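Local coordinates for protein isomaltodextranase (Arthrobacter globiformis, PDB 5AWO) that hydrolyses alpha-1,6-glucosidic linkages in dextran-like polysaccharides, removing successive isomaltose units from the non-reducing chain ends, at residues L372-F384 with A479-Y491. Sequence-based numbering, arbitrary orientation.
Sequences LVGKPLYRSATPF and AFAAWGGGAGFNY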
loop_
_atom_site.group_PDB
_atom_site.type_symbol
_atom_site.label_atom_id
_atom_site.label_comp_id
_atom_site.label_asym_id
_atom_site.label_seq_id
_atom_site.Cartn_x
_atom_site.Cartn_y
_atom_site.Cartn_z
ATOM N N LEU A 372 -5.400 5.956 -7.905
ATOM C CA LEU A 372 -6.160 6.416 -6.777
ATOM C C LEU A 372 -5.680 5.763 -5.489
ATOM O O LEU A 372 -5.620 4.536 -5.373
ATOM C CB LEU A 372 -7.644 6.075 -6.944
ATOM C CG LEU A 372 -8.522 6.431 -5.741
ATOM C CD1 LEU A 372 -8.584 7.945 -5.528
ATOM C CD2 LEU A 372 -9.917 5.841 -5.915
ATOM N N VAL A 373 -5.363 6.607 -4.519
ATOM C CA VAL A 373 -5.123 6.182 -3.133
ATOM C C VAL A 373 -5.960 7.099 -2.245
ATOM O O VAL A 373 -5.585 8.258 -2.008
ATOM C CB VAL A 373 -3.618 6.273 -2.741
ATOM C CG1 VAL A 373 -3.404 5.830 -1.300
ATOM C CG2 VAL A 373 -2.766 5.471 -3.699
ATOM N N GLY A 374 -7.118 6.612 -1.796
ATOM C CA GLY A 374 -8.021 7.410 -0.971
ATOM C C GLY A 374 -7.600 7.435 0.472
ATOM O O GLY A 374 -6.809 6.579 0.926
ATOM N N LYS A 375 -8.103 8.449 1.167
ATOM C CA LYS A 375 -8.120 8.498 2.610
ATOM C C LYS A 375 -9.564 8.500 3.077
ATOM O O LYS A 375 -10.438 9.007 2.392
ATOM C CB LYS A 375 -7.380 9.738 3.156
ATOM C CG LYS A 375 -5.874 9.509 3.310
ATOM C CD LYS A 375 -5.110 10.764 3.758
ATOM C CE LYS A 375 -3.697 10.479 4.262
ATOM N NZ LYS A 375 -2.816 9.943 3.212
ATOM N N PRO A 376 -9.810 7.940 4.272
ATOM C CA PRO A 376 -11.107 8.147 4.913
ATOM C C PRO A 376 -11.247 9.625 5.225
ATOM O O PRO A 376 -10.213 10.317 5.348
ATOM C CB PRO A 376 -10.985 7.345 6.215
ATOM C CG PRO A 376 -9.517 7.466 6.542
ATOM C CD PRO A 376 -8.812 7.425 5.215
ATOM N N LEU A 377 -12.461 10.130 5.373
ATOM C CA LEU A 377 -12.581 11.519 5.802
ATOM C C LEU A 377 -12.019 11.666 7.221
ATOM O O LEU A 377 -12.488 11.038 8.147
ATOM C CB LEU A 377 -14.037 11.963 5.777
ATOM C CG LEU A 377 -14.302 13.444 6.023
ATOM C CD1 LEU A 377 -13.673 14.307 4.937
ATOM C CD2 LEU A 377 -15.801 13.673 6.116
ATOM N N TYR A 378 -11.004 12.509 7.384
ATOM C CA TYR A 378 -10.460 12.773 8.715
ATOM C C TYR A 378 -11.386 13.706 9.487
ATOM O O TYR A 378 -11.885 14.682 8.904
ATOM C CB TYR A 378 -9.029 13.338 8.639
ATOM C CG TYR A 378 -7.982 12.244 8.537
ATOM C CD1 TYR A 378 -8.011 11.310 7.505
ATOM C CD2 TYR A 378 -6.999 12.101 9.506
ATOM C CE1 TYR A 378 -7.059 10.307 7.405
ATOM C CE2 TYR A 378 -6.051 11.082 9.420
ATOM C CZ TYR A 378 -6.106 10.177 8.369
ATOM O OH TYR A 378 -5.157 9.168 8.307
ATOM N N ARG A 379 -11.631 13.354 10.737
ATOM C CA ARG A 379 -12.535 14.063 11.649
ATOM C C ARG A 379 -11.754 14.710 12.807
ATOM O O ARG A 379 -12.229 15.682 13.412
ATOM C CB ARG A 379 -13.657 13.127 12.125
ATOM C CG ARG A 379 -14.463 12.580 10.944
ATOM C CD ARG A 379 -15.728 11.831 11.316
ATOM N NE ARG A 379 -15.476 10.510 11.895
ATOM C CZ ARG A 379 -16.388 9.559 12.052
ATOM N NH1 ARG A 379 -17.648 9.749 11.649
ATOM N NH2 ARG A 379 -16.034 8.389 12.575
ATOM N N SER A 380 -10.567 14.192 13.123
ATOM C CA SER A 380 -9.685 14.814 14.109
ATOM C C SER A 380 -8.262 14.324 13.899
ATOM O O SER A 380 -8.012 13.467 13.041
ATOM C CB SER A 380 -10.161 14.532 15.522
ATOM O OG SER A 380 -9.717 13.262 15.978
ATOM N N ALA A 381 -7.317 14.885 14.650
ATOM C CA ALA A 381 -5.911 14.509 14.564
ATOM C C ALA A 381 -5.543 13.259 15.358
ATOM O O ALA A 381 -4.468 12.695 15.148
ATOM C CB ALA A 381 -5.039 15.678 15.047
ATOM N N THR A 382 -6.412 12.826 16.251
ATOM C CA THR A 382 -6.126 11.713 17.164
ATOM C C THR A 382 -5.924 10.440 16.355
ATOM O O THR A 382 -6.722 10.137 15.463
ATOM C CB THR A 382 -7.284 11.503 18.149
ATOM O OG1 THR A 382 -7.606 12.762 18.769
ATOM C CG2 THR A 382 -6.962 10.477 19.228
ATOM N N PRO A 383 -4.855 9.697 16.637
ATOM C CA PRO A 383 -4.727 8.407 15.965
ATOM C C PRO A 383 -6.001 7.593 16.090
ATOM O O PRO A 383 -6.607 7.532 17.140
ATOM C CB PRO A 383 -3.579 7.735 16.709
ATOM C CG PRO A 383 -2.726 8.878 17.183
ATOM C CD PRO A 383 -3.749 9.920 17.595
ATOM N N PHE A 384 -6.372 6.953 14.987
ATOM C CA PHE A 384 -7.570 6.102 14.940
ATOM C C PHE A 384 -7.466 4.950 15.939
ATOM O O PHE A 384 -8.484 4.492 16.455
ATOM C CB PHE A 384 -7.755 5.604 13.506
ATOM C CG PHE A 384 -9.087 4.952 13.218
ATOM C CD1 PHE A 384 -10.257 5.702 13.108
ATOM C CD2 PHE A 384 -9.164 3.572 12.958
ATOM C CE1 PHE A 384 -11.451 5.088 12.820
ATOM C CE2 PHE A 384 -10.371 2.964 12.659
ATOM C CZ PHE A 384 -11.525 3.730 12.601
ATOM N N ALA A 479 -4.674 17.642 2.899
ATOM C CA ALA A 479 -5.293 16.683 3.832
ATOM C C ALA A 479 -5.647 15.360 3.152
ATOM O O ALA A 479 -5.909 14.389 3.857
ATOM C CB ALA A 479 -6.514 17.271 4.505
ATOM N N PHE A 480 -5.659 15.343 1.824
ATOM C CA PHE A 480 -5.889 14.101 1.068
ATOM C C PHE A 480 -4.663 13.573 0.353
ATOM O O PHE A 480 -4.757 12.602 -0.371
ATOM C CB PHE A 480 -7.070 14.291 0.103
ATOM C CG PHE A 480 -8.393 14.213 0.789
ATOM C CD1 PHE A 480 -8.960 12.969 1.043
ATOM C CD2 PHE A 480 -9.061 15.344 1.228
ATOM C CE1 PHE A 480 -10.151 12.847 1.710
ATOM C CE2 PHE A 480 -10.271 15.224 1.891
ATOM C CZ PHE A 480 -10.805 13.978 2.149
ATOM N N ALA A 481 -3.496 14.218 0.539
ATOM C CA ALA A 481 -2.249 13.806 -0.066
ATOM C C ALA A 481 -1.512 12.797 0.817
ATOM O O ALA A 481 -2.095 12.281 1.758
ATOM C CB ALA A 481 -1.377 15.039 -0.340
ATOM N N ALA A 482 -0.260 12.503 0.452
ATOM C CA ALA A 482 0.584 11.582 1.187
ATOM C C ALA A 482 1.405 12.326 2.220
ATOM O O ALA A 482 2.009 13.347 1.891
ATOM C CB ALA A 482 1.486 10.817 0.235
ATOM N N TRP A 483 1.468 11.793 3.429
ATOM C CA TRP A 483 2.188 12.374 4.555
ATOM C C TRP A 483 3.335 11.476 4.981
ATOM O O TRP A 483 3.167 10.264 5.081
ATOM C CB TRP A 483 1.294 12.565 5.771
ATOM C CG TRP A 483 -0.036 13.189 5.485
ATOM C CD1 TRP A 483 -0.307 14.128 4.543
ATOM C CD2 TRP A 483 -1.277 12.888 6.123
ATOM N NE1 TRP A 483 -1.638 14.442 4.556
ATOM C CE2 TRP A 483 -2.256 13.712 5.536
ATOM C CE3 TRP A 483 -1.654 12.030 7.165
ATOM C CZ2 TRP A 483 -3.597 13.659 5.903
ATOM C CZ3 TRP A 483 -2.974 11.985 7.532
ATOM C CH2 TRP A 483 -3.937 12.817 6.915
ATOM N N GLY A 484 4.500 12.071 5.272
ATOM C CA GLY A 484 5.618 11.329 5.819
ATOM C C GLY A 484 6.392 12.087 6.885
ATOM O O GLY A 484 6.206 13.297 7.054
ATOM N N GLY A 485 7.199 11.346 7.653
ATOM C CA GLY A 485 8.144 11.952 8.597
ATOM C C GLY A 485 7.565 12.694 9.773
ATOM O O GLY A 485 8.301 13.423 10.453
ATOM N N GLY A 486 6.272 12.508 10.046
ATOM C CA GLY A 486 5.613 13.173 11.154
ATOM C C GLY A 486 4.583 14.197 10.712
ATOM O O GLY A 486 3.801 14.656 11.538
ATOM N N ALA A 487 4.560 14.561 9.433
ATOM C CA ALA A 487 3.447 15.378 8.931
ATOM C C ALA A 487 2.134 14.650 9.153
ATOM O O ALA A 487 2.080 13.407 9.052
ATOM C CB ALA A 487 3.599 15.677 7.465
ATOM N N GLY A 488 1.071 15.405 9.429
ATOM C CA GLY A 488 -0.235 14.775 9.648
ATOM C C GLY A 488 -1.380 15.736 9.613
ATOM O O GLY A 488 -1.203 16.925 9.381
ATOM N N PHE A 489 -2.579 15.205 9.818
ATOM C CA PHE A 489 -3.792 15.989 9.733
ATOM C C PHE A 489 -4.068 16.830 10.963
ATOM O O PHE A 489 -3.957 16.356 12.082
ATOM C CB PHE A 489 -4.980 15.040 9.563
ATOM C CG PHE A 489 -6.314 15.732 9.535
ATOM C CD1 PHE A 489 -6.777 16.256 8.347
ATOM C CD2 PHE A 489 -7.088 15.859 10.682
ATOM C CE1 PHE A 489 -8.003 16.914 8.299
ATOM C CE2 PHE A 489 -8.319 16.516 10.633
ATOM C CZ PHE A 489 -8.771 17.017 9.433
ATOM N N ASN A 490 -4.523 18.064 10.759
ATOM C CA ASN A 490 -5.156 18.740 11.875
ATOM C C ASN A 490 -6.235 19.700 11.373
ATOM O O ASN A 490 -6.398 19.872 10.179
ATOM C CB ASN A 490 -4.117 19.475 12.750
ATOM C CG ASN A 490 -4.437 19.391 14.223
ATOM O OD1 ASN A 490 -5.594 19.436 14.615
ATOM N ND2 ASN A 490 -3.404 19.247 15.061
ATOM N N TYR A 491 -6.945 20.299 12.322
ATOM C CA TYR A 491 -8.060 21.199 12.019
ATOM C C TYR A 491 -8.229 22.227 13.116
ATOM O O TYR A 491 -9.303 22.813 13.254
ATOM C CB TYR A 491 -9.370 20.414 11.801
ATOM C CG TYR A 491 -10.039 19.800 13.033
ATOM C CD1 TYR A 491 -9.314 19.063 13.967
ATOM C CD2 TYR A 491 -11.422 19.916 13.239
ATOM C CE1 TYR A 491 -9.915 18.496 15.073
ATOM C CE2 TYR A 491 -12.040 19.343 14.358
ATOM C CZ TYR A 491 -11.280 18.614 15.261
ATOM O OH TYR A 491 -11.871 18.032 16.373
HETATM O O HOH W 1 -4.863 9.876 0.112
HETATM O O HOH W 2 -0.119 9.415 4.188
HETATM O O HOH W 3 -14.019 15.841 15.272
#
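An aromatic cluster of Tyr-378, Trp-483 and Phe-489, flanked by Lys-375, joins strand 375-378, part of the antiparallel sheet that runs into the C-terminal beta-sandwich domain of this GH27 enzyme, to strands 482-484 and 488-490 of the carbohydrate-binding module. Lys-375 lies over one face of the indole: CE stands 3.5 Å from the centroid of the Trp-483 six-membered ring, a CH-pi contact, and NZ follows in a cation-pi position 4.4 Å from the same centroid. A bend at the end of the lysine chain (chi4 64°) turns NZ to the carbonyl of Ala-481, where NZ to Ala-481 O measures 2.8 Å with the donor tilted 23° from the carbonyl plane. NZ also binds Asn-306 OD1 and a water shared with Trp-483 N. Gly-488 CA and Phe-489 N lie against the other indole face, while the benzo edge points at the face of the Tyr-378 ring, planes at 80° and Trp-483 CH2 3.7 Å from Tyr-378 CE2. Tyr-378 CB sits over the centre of the Phe-489 ring, 3.5 Å from the centroid; the two rings themselves are oblique. The Tyr-378 hydroxyl is hydrogen-bonded to Ser-303 OG. An alanine replacing Tyr-378 would keep CB over Phe-489 but would probably open a gap beside the Trp-483 edge and leave Ser-303 without its phenol partner. Farther along, Tyr-491 lays a ring face over Arg-379 O, with CZ 3.6 Å from that oxygen, and a water links the same carbonyl to its hydroxyl. Three hydrogen-bond partners plus a pi face surround the buried ammonium, consistent with a charge stabilised at this interdomain seam without a carboxylate among those partners.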